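Local coordinates for hypothetical conserved protein (Geobacillus kaustophilus, PDB 2R5X), which is of unknown function but belongs to the YugN-like family, and folds as an antiparallel beta sheet packed with helices, at residues Asn12-Leu17 / Tyr70-Leu75. The protein carries 1 engineered substitution. Numbering follows the deposited sequence.
Sequences NQTVEL and YALIKL
Val15 and Ile73 form the antiparallel hydrogen-bonded pair that joins the short strand 14-16 to the long strand 71-84, with Val15 N giving to Ile73 O at 3.0 Å and Ile73 N returning a bond to Val15 O at 2.7 Å. Two residues on, Leu17 N reaches Ala71 O at 2.8 Å, although Leu17 already belongs to helix 17-26, so one more backbone bond ties the first residue of the helix to the neighbouring strand. Glu16 occupies the N-cap position of that helix, with its carboxylate weakly bonded to Ser18 OG. Its CG lies anti to the backbone N (chi1 -168°) and the chain stays extended, which carries CD to the edge of the Tyr70 ring, 3.6 Å from CD1, the carboxylate plane perpendicular to the ring; Tyr70 is poorly ordered, which makes this edge contact less certain. With an alanine in place of Glu16, the ring edge would probably lose its neighbour, and Ser18 OG and Arg69 their weak partner in the carboxylate. The arrangement illustrates how a short strand in an antiparallel sheet can pass directly into a helix. On its other edge 71-84 pairs with strand 51-61, Lys74 bonding to Tyr60. On the face shared with Glu16, Leu72 sends CD2 to 3.9 Å from Thr14 OG1, while Thr14 CG2 meets Lys74 CB at 4.0 Å, those two side chains crossing at about a right angle. The buried face is apolar: Leu17 CB rests 3.9 Å from Ile73 CG1 and also touches Ala71 CB. On the same face as Ile73, Val15 packs on Leu116 of helix 99-117.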
loop_
_atom_site.group_PDB
_atom_site.type_symbol
_atom_site.label_atom_id
_atom_site.label_comp_id
_atom_site.label_asym_id
_atom_site.label_seq_id
_atom_site.Cartn_x
_atom_site.Cartn_y
_atom_site.Cartn_z
ATOM N N ASN A 12 -7.115 -8.801 -6.549
ATOM C CA ASN A 12 -7.965 -9.969 -6.822
ATOM C C ASN A 12 -8.711 -10.532 -5.612
ATOM O O ASN A 12 -9.526 -11.449 -5.758
ATOM C CB ASN A 12 -7.150 -11.090 -7.491
ATOM C CG ASN A 12 -6.551 -10.673 -8.831
ATOM O OD1 ASN A 12 -7.150 -9.907 -9.590
ATOM N ND2 ASN A 12 -5.361 -11.189 -9.128
ATOM N N GLN A 13 -8.430 -10.000 -4.426
ATOM C CA GLN A 13 -9.131 -10.432 -3.220
ATOM C C GLN A 13 -9.382 -9.286 -2.237
ATOM O O GLN A 13 -8.663 -8.285 -2.222
ATOM C CB GLN A 13 -8.415 -11.622 -2.546
ATOM C CG GLN A 13 -7.361 -11.270 -1.485
ATOM C CD GLN A 13 -6.131 -10.593 -2.060
ATOM O OE1 GLN A 13 -5.375 -11.194 -2.822
ATOM N NE2 GLN A 13 -5.920 -9.338 -1.686
ATOM N N THR A 14 -10.422 -9.454 -1.429
ATOM C CA THR A 14 -10.856 -8.452 -0.461
ATOM C C THR A 14 -10.457 -8.880 0.949
ATOM O O THR A 14 -10.202 -10.063 1.198
ATOM C CB THR A 14 -12.384 -8.241 -0.539
ATOM O OG1 THR A 14 -13.043 -9.488 -0.306
ATOM C CG2 THR A 14 -12.799 -7.711 -1.924
ATOM N N VAL A 15 -10.407 -7.921 1.869
ATOM C CA VAL A 15 -9.926 -8.172 3.228
ATOM C C VAL A 15 -10.586 -7.215 4.234
ATOM O O VAL A 15 -10.892 -6.069 3.899
ATOM C CB VAL A 15 -8.346 -8.121 3.294
ATOM C CG1 VAL A 15 -7.802 -6.753 2.859
ATOM C CG2 VAL A 15 -7.810 -8.518 4.672
ATOM N N GLU A 16 -10.829 -7.703 5.450
ATOM C CA GLU A 16 -11.316 -6.863 6.542
ATOM C C GLU A 16 -10.249 -5.844 6.947
ATOM O O GLU A 16 -9.067 -6.185 7.023
ATOM C CB GLU A 16 -11.732 -7.717 7.743
ATOM C CG GLU A 16 -12.515 -6.944 8.808
ATOM C CD GLU A 16 -13.082 -7.828 9.901
ATOM O OE1 GLU A 16 -13.390 -9.004 9.618
ATOM O OE2 GLU A 16 -13.229 -7.337 11.044
ATOM N N LEU A 17 -10.684 -4.606 7.199
ATOM C CA LEU A 17 -9.794 -3.468 7.465
ATOM C C LEU A 17 -8.863 -3.657 8.670
ATOM O O LEU A 17 -7.673 -3.340 8.586
ATOM C CB LEU A 17 -10.601 -2.167 7.601
ATOM C CG LEU A 17 -9.883 -0.846 7.930
ATOM C CD1 LEU A 17 -8.795 -0.519 6.921
ATOM C CD2 LEU A 17 -10.872 0.296 8.006
ATOM N N TYR A 70 -14.861 -2.945 11.445
ATOM C CA TYR A 70 -15.267 -3.784 10.326
ATOM C C TYR A 70 -15.595 -2.951 9.092
ATOM O O TYR A 70 -16.602 -2.236 9.046
ATOM C CB TYR A 70 -16.441 -4.716 10.661
ATOM C CG TYR A 70 -16.979 -5.420 9.425
ATOM C CD1 TYR A 70 -16.201 -6.359 8.739
ATOM C CD2 TYR A 70 -18.251 -5.130 8.926
ATOM C CE1 TYR A 70 -16.676 -6.994 7.596
ATOM C CE2 TYR A 70 -18.735 -5.763 7.782
ATOM C CZ TYR A 70 -17.942 -6.693 7.125
ATOM O OH TYR A 70 -18.412 -7.324 5.997
ATOM N N ALA A 71 -14.719 -3.056 8.103
ATOM C CA ALA A 71 -14.985 -2.592 6.753
ATOM C C ALA A 71 -14.343 -3.621 5.846
ATOM O O ALA A 71 -13.323 -4.206 6.203
ATOM C CB ALA A 71 -14.380 -1.226 6.524
ATOM N N LEU A 72 -14.951 -3.885 4.697
ATOM C CA LEU A 72 -14.333 -4.779 3.729
ATOM C C LEU A 72 -13.604 -3.932 2.691
ATOM O O LEU A 72 -14.197 -3.043 2.076
ATOM C CB LEU A 72 -15.362 -5.716 3.084
ATOM C CG LEU A 72 -14.823 -6.959 2.363
ATOM C CD1 LEU A 72 -14.211 -7.959 3.342
ATOM C CD2 LEU A 72 -15.921 -7.625 1.545
ATOM N N ILE A 73 -12.313 -4.208 2.524
ATOM C CA ILE A 73 -11.441 -3.403 1.670
ATOM C C ILE A 73 -11.065 -4.152 0.388
ATOM O O ILE A 73 -10.577 -5.282 0.431
ATOM C CB ILE A 73 -10.165 -2.921 2.449
ATOM C CG1 ILE A 73 -10.541 -2.187 3.750
ATOM C CG2 ILE A 73 -9.244 -2.050 1.575
ATOM C CD1 ILE A 73 -11.468 -0.958 3.586
ATOM N N LYS A 74 -11.321 -3.526 -0.754
ATOM C CA LYS A 74 -10.826 -4.037 -2.029
ATOM C C LYS A 74 -9.601 -3.203 -2.445
ATOM O O LYS A 74 -9.712 -2.000 -2.684
ATOM C CB LYS A 74 -11.940 -4.016 -3.090
ATOM C CG LYS A 74 -11.635 -4.760 -4.398
ATOM C CD LYS A 74 -10.810 -3.912 -5.369
ATOM C CE LYS A 74 -10.536 -4.606 -6.679
ATOM N NZ LYS A 74 -9.445 -3.907 -7.412
ATOM N N LEU A 75 -8.444 -3.856 -2.537
ATOM C CA LEU A 75 -7.181 -3.178 -2.835
ATOM C C LEU A 75 -7.024 -2.823 -4.309
ATOM O O LEU A 75 -7.435 -3.573 -5.197
ATOM C CB LEU A 75 -5.987 -4.021 -2.385
ATOM C CG LEU A 75 -5.805 -4.387 -0.906
ATOM C CD1 LEU A 75 -4.659 -5.357 -0.779
ATOM C CD2 LEU A 75 -5.536 -3.172 -0.038
#